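Local coordinates for amino acid adenylation domain-containing protein (Bacillus stratosphericus LAMA 585, PDB 6ULY) that probably activates an alpha-keto acid as its adenylate, serving as the adenylation domain of a nonribosomal depsipeptide synthetase module, and is captured here with the keto acyl adenylate, at residues 30-35 / 241-246; 39-44 / 261-266; 474-479 / 526-531; 485-490 / 504-509. All blocks are in the same frame, centred on the assembly; numbering follows the deposited sequence.

Contacts 1 and 2 lie at one edge of the large mixed sheet of the AMP-binding core, their centres about 7 Å apart. Tyr34 N reaches Leu42 O at 2.7 Å, probably as a hydrogen bond, and Ile35 CD1 packs on Tyr263 CE2 at 3.5 Å, joining the two contacts through a strand pairing and through the segment at 261-266. Contacts 3 and 4 lie across the chain's centre from contact 1, in a separate small alpha/beta unit, the centre of contact 3 being about 52 Å from that of contact 1. Their own centres are about 11 Å apart, and contact 4 is nested inside the loop that contact 3 closes. Toward the bound adenylate, the side chain of Arg243 in contact 1 stays about 12 Å away.

Contact 1: residues 30-35 / 241-246; sequences NGLTYI and QIRART. With SO4 (sulfate ion), chain D.
Leu32 and Gln241 run side by side on one face of the sheet, with Leu32 CD2 laid against Gln241 CD at 3.4 Å. The glutamine takes this place with CG between its backbone N and carbonyl carbon (chi1 61°) and an extended chain beyond. On the same face Tyr34 CD1 touches Arg243 CB at 3.7 Å. On the other face the contacts are mainly apolar: Ile242 CG2 meets Ile35 CG1 at 3.6 Å, and the CG1 branch of Ile242 lies beside Thr33 CB. Beneath the side chains, Gln241 donates to Gly31 O and accepts from Thr33 N; Arg243 donates to Thr33 O (N to O 2.8 Å) and accepts from Ile35 N (O to N 2.9 Å).

The polar ends are fixed from outside. The Gln241 amide is held by His231 and Tyr46, Arg243 bends away to Met219 O, and Tyr34 OH bonds to Gln44 while His79 meets its ring edge-to-face. Past the strand end, Arg245 gives NE to sulfate O2 and NH2 to O1, each at 3.0 Å; Ser77, Asn78 and His79 also grip this ion, probably acquired from the crystallisation liquor. The backbone ladder is that of neighbouring parallel strands in the mixed sheet of an ANL-type AMP-binding core.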
loop_
_atom_site.group_PDB
_atom_site.type_symbol
_atom_site.label_atom_id
_atom_site.label_comp_id
_atom_site.label_asym_id
_atom_site.label_seq_id
_atom_site.Cartn_x
_atom_site.Cartn_y
_atom_site.Cartn_z
ATOM N N ASN A 30 11.525 -40.769 -15.531
ATOM C CA ASN A 30 11.248 -40.109 -14.269
ATOM C C ASN A 30 9.893 -39.413 -14.328
ATOM O O ASN A 30 9.219 -39.378 -15.361
ATOM C CB ASN A 30 12.363 -39.123 -13.940
ATOM C CG ASN A 30 13.694 -39.809 -13.741
ATOM O OD1 ASN A 30 13.748 -40.983 -13.372
ATOM N ND2 ASN A 30 14.778 -39.083 -13.989
ATOM N N GLY A 31 9.486 -38.852 -13.195
ATOM C CA GLY A 31 8.257 -38.095 -13.128
ATOM C C GLY A 31 7.931 -37.638 -11.725
ATOM O O GLY A 31 8.829 -37.421 -10.905
ATOM N N LEU A 32 6.642 -37.506 -11.440
ATOM C CA LEU A 32 6.161 -36.971 -10.177
ATOM C C LEU A 32 5.599 -38.083 -9.301
ATOM O O LEU A 32 5.054 -39.076 -9.793
ATOM C CB LEU A 32 5.081 -35.913 -10.416
ATOM C CG LEU A 32 5.527 -34.680 -11.202
ATOM C CD1 LEU A 32 4.708 -34.524 -12.481
ATOM C CD2 LEU A 32 5.417 -33.435 -10.325
ATOM N N THR A 33 5.741 -37.902 -7.990
ATOM C CA THR A 33 5.103 -38.764 -7.004
ATOM C C THR A 33 4.435 -37.878 -5.964
ATOM O O THR A 33 5.107 -37.083 -5.299
ATOM C CB THR A 33 6.110 -39.707 -6.340
ATOM O OG1 THR A 33 7.127 -40.069 -7.281
ATOM C CG2 THR A 33 5.413 -40.964 -5.868
ATOM N N TYR A 34 3.119 -38.015 -5.833
ATOM C CA TYR A 34 2.327 -37.225 -4.902
ATOM C C TYR A 34 2.061 -38.045 -3.646
ATOM O O TYR A 34 1.483 -39.134 -3.721
ATOM C CB TYR A 34 1.014 -36.799 -5.555
ATOM C CG TYR A 34 1.210 -36.092 -6.871
ATOM C CD1 TYR A 34 1.441 -34.723 -6.915
ATOM C CD2 TYR A 34 1.176 -36.791 -8.070
ATOM C CE1 TYR A 34 1.623 -34.070 -8.113
ATOM C CE2 TYR A 34 1.359 -36.144 -9.279
ATOM C CZ TYR A 34 1.584 -34.778 -9.289
ATOM O OH TYR A 34 1.766 -34.114 -10.479
ATOM N N ILE A 35 2.479 -37.520 -2.498
ATOM C CA ILE A 35 2.294 -38.214 -1.230
ATOM C C ILE A 35 0.851 -38.045 -0.776
ATOM O O ILE A 35 0.297 -36.940 -0.812
ATOM C CB ILE A 35 3.273 -37.687 -0.169
ATOM C CG1 ILE A 35 4.712 -37.856 -0.666
ATOM C CG2 ILE A 35 3.045 -38.408 1.166
ATOM C CD1 ILE A 35 5.779 -37.560 0.372
ATOM N N GLN A 241 10.765 -35.937 -8.867
ATOM C CA GLN A 241 10.304 -34.954 -7.893
ATOM C C GLN A 241 9.093 -35.495 -7.146
ATOM O O GLN A 241 8.164 -36.032 -7.756
ATOM C CB GLN A 241 9.980 -33.605 -8.564
ATOM C CG GLN A 241 8.873 -33.645 -9.612
ATOM C CD GLN A 241 8.583 -32.270 -10.210
ATOM O OE1 GLN A 241 8.037 -31.390 -9.540
ATOM N NE2 GLN A 241 8.946 -32.082 -11.476
ATOM N N ILE A 242 9.112 -35.347 -5.823
ATOM C CA ILE A 242 8.037 -35.799 -4.949
ATOM C C ILE A 242 7.332 -34.573 -4.386
ATOM O O ILE A 242 7.977 -33.679 -3.826
ATOM C CB ILE A 242 8.568 -36.701 -3.821
ATOM C CG1 ILE A 242 9.076 -38.027 -4.396
ATOM C CG2 ILE A 242 7.492 -36.960 -2.776
ATOM C CD1 ILE A 242 10.580 -38.115 -4.497
ATOM N N ARG A 243 6.013 -34.542 -4.526
ATOM C CA ARG A 243 5.184 -33.444 -4.054
ATOM C C ARG A 243 4.389 -33.894 -2.837
ATOM O O ARG A 243 3.762 -34.959 -2.857
ATOM C CB ARG A 243 4.240 -32.965 -5.159
ATOM C CG ARG A 243 4.901 -32.081 -6.221
ATOM C CD ARG A 243 5.373 -30.741 -5.655
ATOM N NE ARG A 243 4.405 -30.149 -4.735
ATOM C CZ ARG A 243 4.543 -28.959 -4.155
ATOM N NH1 ARG A 243 5.610 -28.206 -4.400
ATOM N NH2 ARG A 243 3.604 -28.523 -3.326
ATOM N N ALA A 244 4.433 -33.089 -1.779
ATOM C CA ALA A 244 3.611 -33.284 -0.596
ATOM C C ALA A 244 2.714 -32.070 -0.396
ATOM O O ALA A 244 2.990 -30.976 -0.896
ATOM C CB ALA A 244 4.472 -33.516 0.652
ATOM N N ARG A 245 1.624 -32.277 0.338
ATOM C CA ARG A 245 0.713 -31.187 0.644
ATOM C C ARG A 245 1.281 -30.329 1.765
ATOM O O ARG A 245 1.807 -30.842 2.757
ATOM C CB ARG A 245 -0.663 -31.721 1.035
ATOM C CG ARG A 245 -1.388 -32.425 -0.099
ATOM C CD ARG A 245 -2.887 -32.157 -0.055
ATOM N NE ARG A 245 -3.608 -32.888 -1.095
ATOM C CZ ARG A 245 -4.915 -32.783 -1.320
ATOM N NH1 ARG A 245 -5.659 -31.972 -0.580
ATOM N NH2 ARG A 245 -5.482 -33.492 -2.289
ATOM N N THR A 246 1.184 -29.011 1.585
ATOM C CA THR A 246 1.678 -28.085 2.598
ATOM C C THR A 246 0.998 -28.325 3.939
ATOM O O THR A 246 1.651 -28.305 4.989
ATOM C CB THR A 246 1.447 -26.646 2.140
ATOM O OG1 THR A 246 1.899 -26.494 0.789
ATOM C CG2 THR A 246 2.190 -25.664 3.047
HETATM S S SO4 D . -2.462 -34.637 -4.295
HETATM O O1 SO4 D . -3.846 -34.431 -4.644
HETATM O O2 SO4 D . -1.966 -33.541 -3.503
HETATM O O3 SO4 D . -1.686 -34.734 -5.498
HETATM O O4 SO4 D . -2.308 -35.844 -3.551
#

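Contact 2: residues 39-44 / 261-266; sequences KNELTQ and DRYRAT
Glu41 and Tyr263 approach from opposite directions, the carboxylate arriving at the edge of the phenol ring near its plane, with the two planes 28° apart. The modelled hydrogen bond from Tyr263 OH to Glu41 OE1 measures 2.3 Å, so short that its exact geometry is doubtful. Glu41 CG sits between the backbone N and the carbonyl carbon (chi1 76°), and the extended chain then carries OE1 to the hydroxyl.

The charged and polar links of Arg262 are looser. Its NH2 makes a weak hydrogen bond to Asn40 O at 3.5 Å, which lies at the guanidinium edge, and a long salt bridge to Glu41 OE1 at 3.9 Å. A firmer hold comes from Asn37, whose O takes NH1 of the same group, while its OD1 accepts from the backbone N of Lys39 and of Asn40.

Flat groups also meet within the 261-266 segment: Tyr263 CE2 stands 3.6 Å above one face of the Arg262 guanidinium, displaced toward its rim. Polar and largely at the surface, the contact ties outermost strand 41-45 to the C-terminal end of helix 255-262, where Arg264 closes a Schellman motif; Glu41 also packs on Thr33 of the adjoining strand 31-35.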
loop_
_atom_site.group_PDB
_atom_site.type_symbol
_atom_site.label_atom_id
_atom_site.label_comp_id
_atom_site.label_asym_id
_atom_site.label_seq_id
_atom_site.Cartn_x
_atom_site.Cartn_y
_atom_site.Cartn_z
ATOM N N LYS A 39 1.794 -44.369 3.962
ATOM C CA LYS A 39 1.811 -45.619 3.212
ATOM C C LYS A 39 1.526 -45.447 1.729
ATOM O O LYS A 39 2.128 -46.142 0.909
ATOM C CB LYS A 39 0.783 -46.598 3.795
ATOM C CG LYS A 39 1.039 -47.010 5.236
ATOM C CD LYS A 39 -0.258 -47.006 6.038
ATOM C CE LYS A 39 -0.113 -47.772 7.346
ATOM N NZ LYS A 39 -1.342 -47.680 8.190
ATOM N N ASN A 40 0.625 -44.542 1.359
ATOM C CA ASN A 40 0.093 -44.468 0.005
ATOM C C ASN A 40 0.664 -43.274 -0.747
ATOM O O ASN A 40 0.807 -42.180 -0.190
ATOM C CB ASN A 40 -1.436 -44.381 0.032
ATOM C CG ASN A 40 -2.079 -45.643 0.573
ATOM O OD1 ASN A 40 -1.524 -46.309 1.446
ATOM N ND2 ASN A 40 -3.252 -45.983 0.050
ATOM N N GLU A 41 0.983 -43.495 -2.021
ATOM C CA GLU A 41 1.467 -42.447 -2.904
ATOM C C GLU A 41 0.799 -42.610 -4.261
ATOM O O GLU A 41 0.298 -43.683 -4.604
ATOM C CB GLU A 41 2.995 -42.491 -3.052
ATOM C CG GLU A 41 3.494 -43.613 -3.950
ATOM C CD GLU A 41 4.961 -43.935 -3.730
ATOM O OE1 GLU A 41 5.559 -43.373 -2.789
ATOM O OE2 GLU A 41 5.516 -44.757 -4.490
ATOM N N LEU A 42 0.795 -41.526 -5.032
ATOM C CA LEU A 42 0.238 -41.509 -6.379
ATOM C C LEU A 42 1.335 -41.061 -7.335
ATOM O O LEU A 42 1.870 -39.956 -7.195
ATOM C CB LEU A 42 -0.975 -40.578 -6.454
ATOM C CG LEU A 42 -1.858 -40.666 -7.701
ATOM C CD1 LEU A 42 -3.252 -40.144 -7.392
ATOM C CD2 LEU A 42 -1.261 -39.897 -8.871
ATOM N N THR A 43 1.677 -41.919 -8.294
ATOM C CA THR A 43 2.744 -41.633 -9.243
ATOM C C THR A 43 2.167 -41.095 -10.545
ATOM O O THR A 43 1.032 -41.402 -10.924
ATOM C CB THR A 43 3.580 -42.880 -9.542
ATOM O OG1 THR A 43 2.744 -43.892 -10.117
ATOM C CG2 THR A 43 4.240 -43.400 -8.278
ATOM N N GLN A 44 2.974 -40.282 -11.228
ATOM C CA GLN A 44 2.590 -39.697 -12.511
ATOM C C GLN A 44 3.887 -39.390 -13.250
ATOM O O GLN A 44 4.498 -38.342 -13.021
ATOM C CB GLN A 44 1.747 -38.444 -12.326
ATOM C CG GLN A 44 1.234 -37.825 -13.624
ATOM C CD GLN A 44 0.746 -36.393 -13.431
ATOM O OE1 GLN A 44 1.336 -35.627 -12.674
ATOM N NE2 GLN A 44 -0.339 -36.032 -14.112
ATOM N N ASP A 261 13.542 -39.309 3.983
ATOM C CA ASP A 261 14.071 -40.651 4.188
ATOM C C ASP A 261 13.387 -41.657 3.273
ATOM O O ASP A 261 14.051 -42.454 2.604
ATOM C CB ASP A 261 13.896 -41.040 5.657
ATOM C CG ASP A 261 14.118 -42.516 5.906
ATOM O OD1 ASP A 261 15.237 -42.888 6.321
ATOM O OD2 ASP A 261 13.171 -43.298 5.684
ATOM N N ARG A 262 12.056 -41.602 3.209
ATOM C CA ARG A 262 11.281 -42.602 2.483
ATOM C C ARG A 262 11.550 -42.560 0.985
ATOM O O ARG A 262 11.467 -43.595 0.316
ATOM C CB ARG A 262 9.801 -42.378 2.793
ATOM C CG ARG A 262 8.769 -43.054 1.906
ATOM C CD ARG A 262 7.391 -42.634 2.424
ATOM N NE ARG A 262 6.270 -42.973 1.553
ATOM C CZ ARG A 262 5.066 -42.412 1.646
ATOM N NH1 ARG A 262 4.830 -41.476 2.563
ATOM N NH2 ARG A 262 4.095 -42.776 0.820
ATOM N N TYR A 263 11.878 -41.389 0.437
ATOM C CA TYR A 263 12.155 -41.258 -0.986
ATOM C C TYR A 263 13.624 -40.982 -1.275
ATOM O O TYR A 263 13.987 -40.772 -2.436
ATOM C CB TYR A 263 11.280 -40.161 -1.588
ATOM C CG TYR A 263 9.808 -40.501 -1.559
ATOM C CD1 TYR A 263 9.236 -41.283 -2.556
ATOM C CD2 TYR A 263 8.993 -40.050 -0.531
ATOM C CE1 TYR A 263 7.891 -41.599 -2.535
ATOM C CE2 TYR A 263 7.642 -40.362 -0.498
ATOM C CZ TYR A 263 7.096 -41.137 -1.500
ATOM O OH TYR A 263 5.752 -41.445 -1.466
ATOM N N ARG A 264 14.479 -41.005 -0.256
ATOM C CA ARG A 264 15.906 -40.757 -0.433
ATOM C C ARG A 264 16.130 -39.458 -1.204
ATOM O O ARG A 264 16.902 -39.397 -2.165
ATOM C CB ARG A 264 16.579 -41.940 -1.131
ATOM C CG ARG A 264 16.377 -43.266 -0.413
ATOM C CD ARG A 264 17.115 -44.400 -1.101
ATOM N NE ARG A 264 16.264 -45.574 -1.289
ATOM C CZ ARG A 264 15.952 -46.441 -0.330
ATOM N NH1 ARG A 264 16.412 -46.275 0.904
ATOM N NH2 ARG A 264 15.171 -47.478 -0.603
ATOM N N ALA A 265 15.439 -38.404 -0.768
ATOM C CA ALA A 265 15.510 -37.123 -1.455
ATOM C C ALA A 265 16.928 -36.573 -1.414
ATOM O O ALA A 265 17.622 -36.665 -0.398
ATOM C CB ALA A 265 14.541 -36.126 -0.821
ATOM N N THR A 266 17.362 -36.008 -2.540
ATOM C CA THR A 266 18.657 -35.348 -2.615
ATOM C C THR A 266 18.561 -33.834 -2.480
ATOM O O THR A 266 19.568 -33.189 -2.168
ATOM C CB THR A 266 19.356 -35.695 -3.938
ATOM O OG1 THR A 266 18.679 -35.058 -5.028
ATOM C CG2 THR A 266 19.351 -37.215 -4.160
#

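Contact 3: residues 474-479 / 526-531; sequences EAIAEE and SHIATK
Ile476 points toward helix 514-532, and its CG2 branch carries the tight part of the contact. That methyl lies 3.6 Å from His527 CD2 and 3.8 Å from Ile528 CG1, with Lys531 CB slightly farther off, so three residues of the second helix touch it. Deeper in, Ala477 CB touches Ile528 CD1 at 4.1 Å; the Ile528 chain is extended, which carries CD1 to the alanine. Both Ala477 and Ile528 also rest on Leu505 of strand 502-509.

His527 marks the passage from this apolar side to the polar one. With CG anti to the backbone N (chi1 -171°), the imidazole reaches across to the other segment and uses one edge twice. CD2 comes to Ile476 O at 3.1 Å, and NE2 donates to Glu479 OE1 at 2.7 Å in a nearly straight bond, 162° at the hydrogen. The carboxylate oxygen receives it on its anti lone pair, close to the ring plane of the histidine, although the two flat groups are turned 54° apart. Together the two contacts along this edge help to set the ring's rotation, and the carboxylate would probably favour a proton on NE2.

Farther out, on the solvent side, the contact is loose. Lys531 and Glu479 are both exposed; Lys531 touches Ile476 through CB, then leads away, its NZ 5.5 Å from Glu479 OE1, close enough for long-range attraction but not for a salt bridge. This is the alpha/beta build of the small C-terminal subdomain of ANL adenylating enzymes, in which helices 470-477 and 514-532 pack on one face of a three-stranded sheet.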
loop_
_atom_site.group_PDB
_atom_site.type_symbol
_atom_site.label_atom_id
_atom_site.label_comp_id
_atom_site.label_asym_id
_atom_site.label_seq_id
_atom_site.Cartn_x
_atom_site.Cartn_y
_atom_site.Cartn_z
ATOM N N GLU A 474 17.038 -0.007 20.806
ATOM C CA GLU A 474 17.183 -1.133 21.761
ATOM C C GLU A 474 18.330 -0.860 22.743
ATOM O O GLU A 474 18.120 -1.026 23.952
ATOM C CB GLU A 474 17.392 -2.440 21.003
ATOM C CG GLU A 474 16.165 -2.893 20.234
ATOM C CD GLU A 474 16.470 -3.983 19.223
ATOM O OE1 GLU A 474 17.665 -4.315 19.065
ATOM O OE2 GLU A 474 15.518 -4.492 18.596
ATOM N N ALA A 475 19.502 -0.452 22.262
ATOM C CA ALA A 475 20.640 -0.113 23.144
ATOM C C ALA A 475 20.184 0.903 24.199
ATOM O O ALA A 475 20.471 0.681 25.390
ATOM C CB ALA A 475 21.812 0.401 22.336
ATOM N N ILE A 476 19.501 1.976 23.789
ATOM C CA ILE A 476 19.079 3.059 24.726
ATOM C C ILE A 476 18.052 2.494 25.707
ATOM O O ILE A 476 18.153 2.796 26.911
ATOM C CB ILE A 476 18.548 4.292 23.980
ATOM C CG1 ILE A 476 19.712 5.083 23.376
ATOM C CG2 ILE A 476 17.693 5.166 24.898
ATOM C CD1 ILE A 476 19.387 5.741 22.064
ATOM N N ALA A 477 17.106 1.691 25.224
ATOM C CA ALA A 477 16.105 1.033 26.094
ATOM C C ALA A 477 16.812 0.183 27.163
ATOM O O ALA A 477 16.312 0.142 28.302
ATOM C CB ALA A 477 15.141 0.216 25.272
ATOM N N GLU A 478 17.949 -0.438 26.826
ATOM C CA GLU A 478 18.676 -1.399 27.706
ATOM C C GLU A 478 19.510 -0.667 28.759
ATOM O O GLU A 478 19.988 -1.337 29.681
ATOM C CB GLU A 478 19.563 -2.322 26.869
ATOM C CG GLU A 478 18.789 -3.404 26.125
ATOM C CD GLU A 478 19.611 -4.264 25.174
ATOM O OE1 GLU A 478 20.354 -3.688 24.335
ATOM O OE2 GLU A 478 19.508 -5.513 25.273
ATOM N N GLU A 479 19.680 0.647 28.648
ATOM C CA GLU A 479 20.367 1.442 29.697
ATOM C C GLU A 479 19.433 1.645 30.898
ATOM O O GLU A 479 19.948 1.971 31.987
ATOM C CB GLU A 479 20.840 2.783 29.139
ATOM C CG GLU A 479 21.923 2.662 28.079
ATOM C CD GLU A 479 22.174 3.921 27.256
ATOM O OE1 GLU A 479 21.420 4.908 27.369
ATOM O OE2 GLU A 479 23.148 3.918 26.501
ATOM N N SER A 526 10.722 7.630 28.686
ATOM C CA SER A 526 11.338 8.956 28.961
ATOM C C SER A 526 12.817 8.953 28.552
ATOM O O SER A 526 13.283 9.983 28.044
ATOM C CB SER A 526 11.142 9.381 30.397
ATOM O OG SER A 526 11.963 8.624 31.274
ATOM N N HIS A 527 13.535 7.850 28.763
ATOM C CA HIS A 527 14.969 7.747 28.396
ATOM C C HIS A 527 15.128 7.727 26.873
ATOM O O HIS A 527 16.097 8.311 26.371
ATOM C CB HIS A 527 15.603 6.525 29.053
ATOM C CG HIS A 527 17.084 6.479 28.909
ATOM N ND1 HIS A 527 17.893 7.540 29.260
ATOM C CD2 HIS A 527 17.907 5.503 28.469
ATOM C CE1 HIS A 527 19.154 7.220 29.034
ATOM N NE2 HIS A 527 19.188 5.975 28.547
ATOM N N ILE A 528 14.221 7.083 26.151
ATOM C CA ILE A 528 14.274 7.089 24.661
ATOM C C ILE A 528 13.884 8.485 24.159
ATOM O O ILE A 528 14.516 8.965 23.196
ATOM C CB ILE A 528 13.390 5.974 24.066
ATOM C CG1 ILE A 528 13.995 4.592 24.326
ATOM C CG2 ILE A 528 13.141 6.195 22.577
ATOM C CD1 ILE A 528 13.098 3.466 23.895
ATOM N N ALA A 529 12.877 9.119 24.769
ATOM C CA ALA A 529 12.437 10.480 24.381
ATOM C C ALA A 529 13.607 11.460 24.534
ATOM O O ALA A 529 13.837 12.264 23.615
ATOM C CB ALA A 529 11.238 10.908 25.185
ATOM N N THR A 530 14.342 11.396 25.642
ATOM C CA THR A 530 15.476 12.323 25.897
ATOM C C THR A 530 16.563 12.035 24.857
ATOM O O THR A 530 16.764 12.897 23.972
ATOM C CB THR A 530 15.946 12.245 27.358
ATOM O OG1 THR A 530 14.870 12.692 28.185
ATOM C CG2 THR A 530 17.179 13.078 27.641
ATOM N N LYS A 531 17.158 10.839 24.918
ATOM C CA LYS A 531 18.430 10.516 24.221
ATOM C C LYS A 531 18.275 10.690 22.703
ATOM O O LYS A 531 19.271 11.045 22.051
ATOM C CB LYS A 531 18.912 9.106 24.578
ATOM C CG LYS A 531 20.337 9.056 25.117
ATOM C CD LYS A 531 20.506 9.682 26.494
ATOM C CE LYS A 531 21.917 9.504 27.030
ATOM N NZ LYS A 531 22.167 10.315 28.247
#

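Contact 4: residues 485-490 / 504-509; sequences TSFVAA and ILFFTP
Phe487 and Phe506 form a hydrogen-bonded pair in the antiparallel beta hairpin of strands 483-491 and 502-509. Both of its backbone bonds are made: Phe487 N donates to Phe506 O at 2.9 Å and Phe506 N to Phe487 O at 2.8 Å. Toward the loop, Ala489 N reaches Ile504 O at 3.2 Å, with Ile504 N returning to Ala489 O at 3.0 Å. At the far end Thr508 N gives to Thr485 O.

Intervening residues turn their backbone polar atoms elsewhere: Leu505 and Phe507 bond to strand 539-543 and its continuation, making 502-509 the central strand of three, and Val488 N bonds weakly to Glu474 OE2. The Ser486 side chain adds a weak bond from OG to Glu474 O. On the face of Val488 and Leu505, which helices 470-477 and 514-532 cover, Leu505 CD2 packs against Val488 CB at 3.6 Å.

Across the sheet, Phe487 CG is anti to the backbone N (chi1 -177°) and Phe506 CG anti to the carbonyl carbon (chi1 -64°), yet the rings meet at CD2; Trp564 stands nearly upright to the Phe487 ring. Ile504, next to Ala489 on this face, packs on Cys491 of the second subunit. Phe487 O also lies at the edge of the Phe506 ring, 3.6 Å from its CD2.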
loop_
_atom_site.group_PDB
_atom_site.type_symbol
_atom_site.label_atom_id
_atom_site.label_comp_id
_atom_site.label_asym_id
_atom_site.label_seq_id
_atom_site.Cartn_x
_atom_site.Cartn_y
_atom_site.Cartn_z
ATOM N N THR A 485 16.455 -7.248 28.262
ATOM C CA THR A 485 16.604 -7.118 26.789
ATOM C C THR A 485 15.324 -6.531 26.187
ATOM O O THR A 485 14.254 -6.588 26.834
ATOM C CB THR A 485 16.978 -8.443 26.106
ATOM O OG1 THR A 485 16.019 -9.438 26.469
ATOM C CG2 THR A 485 18.382 -8.907 26.442
ATOM N N SER A 486 15.454 -6.002 24.971
ATOM C CA SER A 486 14.429 -5.180 24.285
ATOM C C SER A 486 14.320 -5.591 22.814
ATOM O O SER A 486 15.283 -6.136 22.249
ATOM C CB SER A 486 14.751 -3.712 24.419
ATOM O OG SER A 486 16.025 -3.421 23.861
ATOM N N PHE A 487 13.168 -5.322 22.215
ATOM C CA PHE A 487 12.908 -5.562 20.776
ATOM C C PHE A 487 11.928 -4.487 20.313
ATOM O O PHE A 487 10.808 -4.401 20.849
ATOM C CB PHE A 487 12.400 -6.992 20.548
ATOM C CG PHE A 487 12.151 -7.387 19.108
ATOM C CD1 PHE A 487 13.188 -7.812 18.283
ATOM C CD2 PHE A 487 10.867 -7.357 18.579
ATOM C CE1 PHE A 487 12.950 -8.178 16.965
ATOM C CE2 PHE A 487 10.630 -7.724 17.261
ATOM C CZ PHE A 487 11.671 -8.133 16.456
ATOM N N VAL A 488 12.355 -3.674 19.353
ATOM C CA VAL A 488 11.516 -2.586 18.773
ATOM C C VAL A 488 11.005 -3.021 17.384
ATOM O O VAL A 488 11.792 -3.552 16.589
ATOM C CB VAL A 488 12.303 -1.259 18.734
ATOM C CG1 VAL A 488 13.530 -1.337 17.843
ATOM C CG2 VAL A 488 11.406 -0.091 18.331
ATOM N N ALA A 489 9.710 -2.863 17.122
ATOM C CA ALA A 489 9.131 -2.892 15.760
ATOM C C ALA A 489 8.439 -1.549 15.541
ATOM O O ALA A 489 7.745 -1.093 16.463
ATOM C CB ALA A 489 8.180 -4.059 15.603
ATOM N N ALA A 490 8.657 -0.905 14.398
ATOM C CA ALA A 490 7.899 0.307 14.023
ATOM C C ALA A 490 6.438 -0.117 13.851
ATOM O O ALA A 490 6.177 -1.354 13.824
ATOM C CB ALA A 490 8.466 0.951 12.785
ATOM N N ILE A 504 6.815 0.382 18.923
ATOM C CA ILE A 504 6.379 -0.469 20.065
ATOM C C ILE A 504 7.652 -1.151 20.601
ATOM O O ILE A 504 8.258 -1.923 19.832
ATOM C CB ILE A 504 5.331 -1.503 19.610
ATOM C CG1 ILE A 504 4.557 -1.024 18.381
ATOM C CG2 ILE A 504 4.400 -1.866 20.757
ATOM C CD1 ILE A 504 3.855 0.301 18.573
ATOM N N LEU A 505 8.044 -0.887 21.851
ATOM C CA LEU A 505 9.273 -1.394 22.511
ATOM C C LEU A 505 8.887 -2.563 23.433
ATOM O O LEU A 505 8.412 -2.319 24.561
ATOM C CB LEU A 505 9.922 -0.213 23.256
ATOM C CG LEU A 505 11.428 -0.288 23.523
ATOM C CD1 LEU A 505 11.746 -1.277 24.629
ATOM C CD2 LEU A 505 12.202 -0.631 22.267
ATOM N N PHE A 506 9.059 -3.802 22.965
ATOM C CA PHE A 506 8.954 -5.012 23.822
ATOM C C PHE A 506 10.183 -5.093 24.723
ATOM O O PHE A 506 11.298 -4.753 24.291
ATOM C CB PHE A 506 8.849 -6.294 22.996
ATOM C CG PHE A 506 7.602 -6.376 22.156
ATOM C CD1 PHE A 506 6.388 -6.738 22.724
ATOM C CD2 PHE A 506 7.636 -6.063 20.803
ATOM C CE1 PHE A 506 5.237 -6.801 21.949
ATOM C CE2 PHE A 506 6.484 -6.124 20.030
ATOM C CZ PHE A 506 5.288 -6.498 20.604
ATOM N N PHE A 507 9.998 -5.545 25.954
ATOM C CA PHE A 507 11.148 -5.742 26.864
ATOM C C PHE A 507 10.852 -6.879 27.844
ATOM O O PHE A 507 9.680 -7.149 28.210
ATOM C CB PHE A 507 11.525 -4.422 27.546
ATOM C CG PHE A 507 10.527 -3.917 28.564
ATOM C CD1 PHE A 507 9.373 -3.254 28.165
ATOM C CD2 PHE A 507 10.732 -4.106 29.928
ATOM C CE1 PHE A 507 8.454 -2.790 29.097
ATOM C CE2 PHE A 507 9.809 -3.647 30.861
ATOM C CZ PHE A 507 8.671 -2.987 30.442
ATOM N N THR A 508 11.925 -7.564 28.227
ATOM C CA THR A 508 11.961 -8.459 29.404
ATOM C C THR A 508 12.325 -7.606 30.610
ATOM O O THR A 508 13.412 -7.023 30.623
ATOM C CB THR A 508 13.051 -9.536 29.289
ATOM O OG1 THR A 508 12.890 -10.212 28.044
ATOM C CG2 THR A 508 13.030 -10.524 30.439
ATOM N N PRO A 509 11.474 -7.499 31.655
ATOM C CA PRO A 509 11.930 -6.889 32.896
ATOM C C PRO A 509 12.820 -7.887 33.651
ATOM O O PRO A 509 12.585 -9.094 33.563
ATOM C CB PRO A 509 10.624 -6.573 33.632
ATOM C CG PRO A 509 9.674 -7.668 33.171
ATOM C CD PRO A 509 10.077 -7.963 31.736
#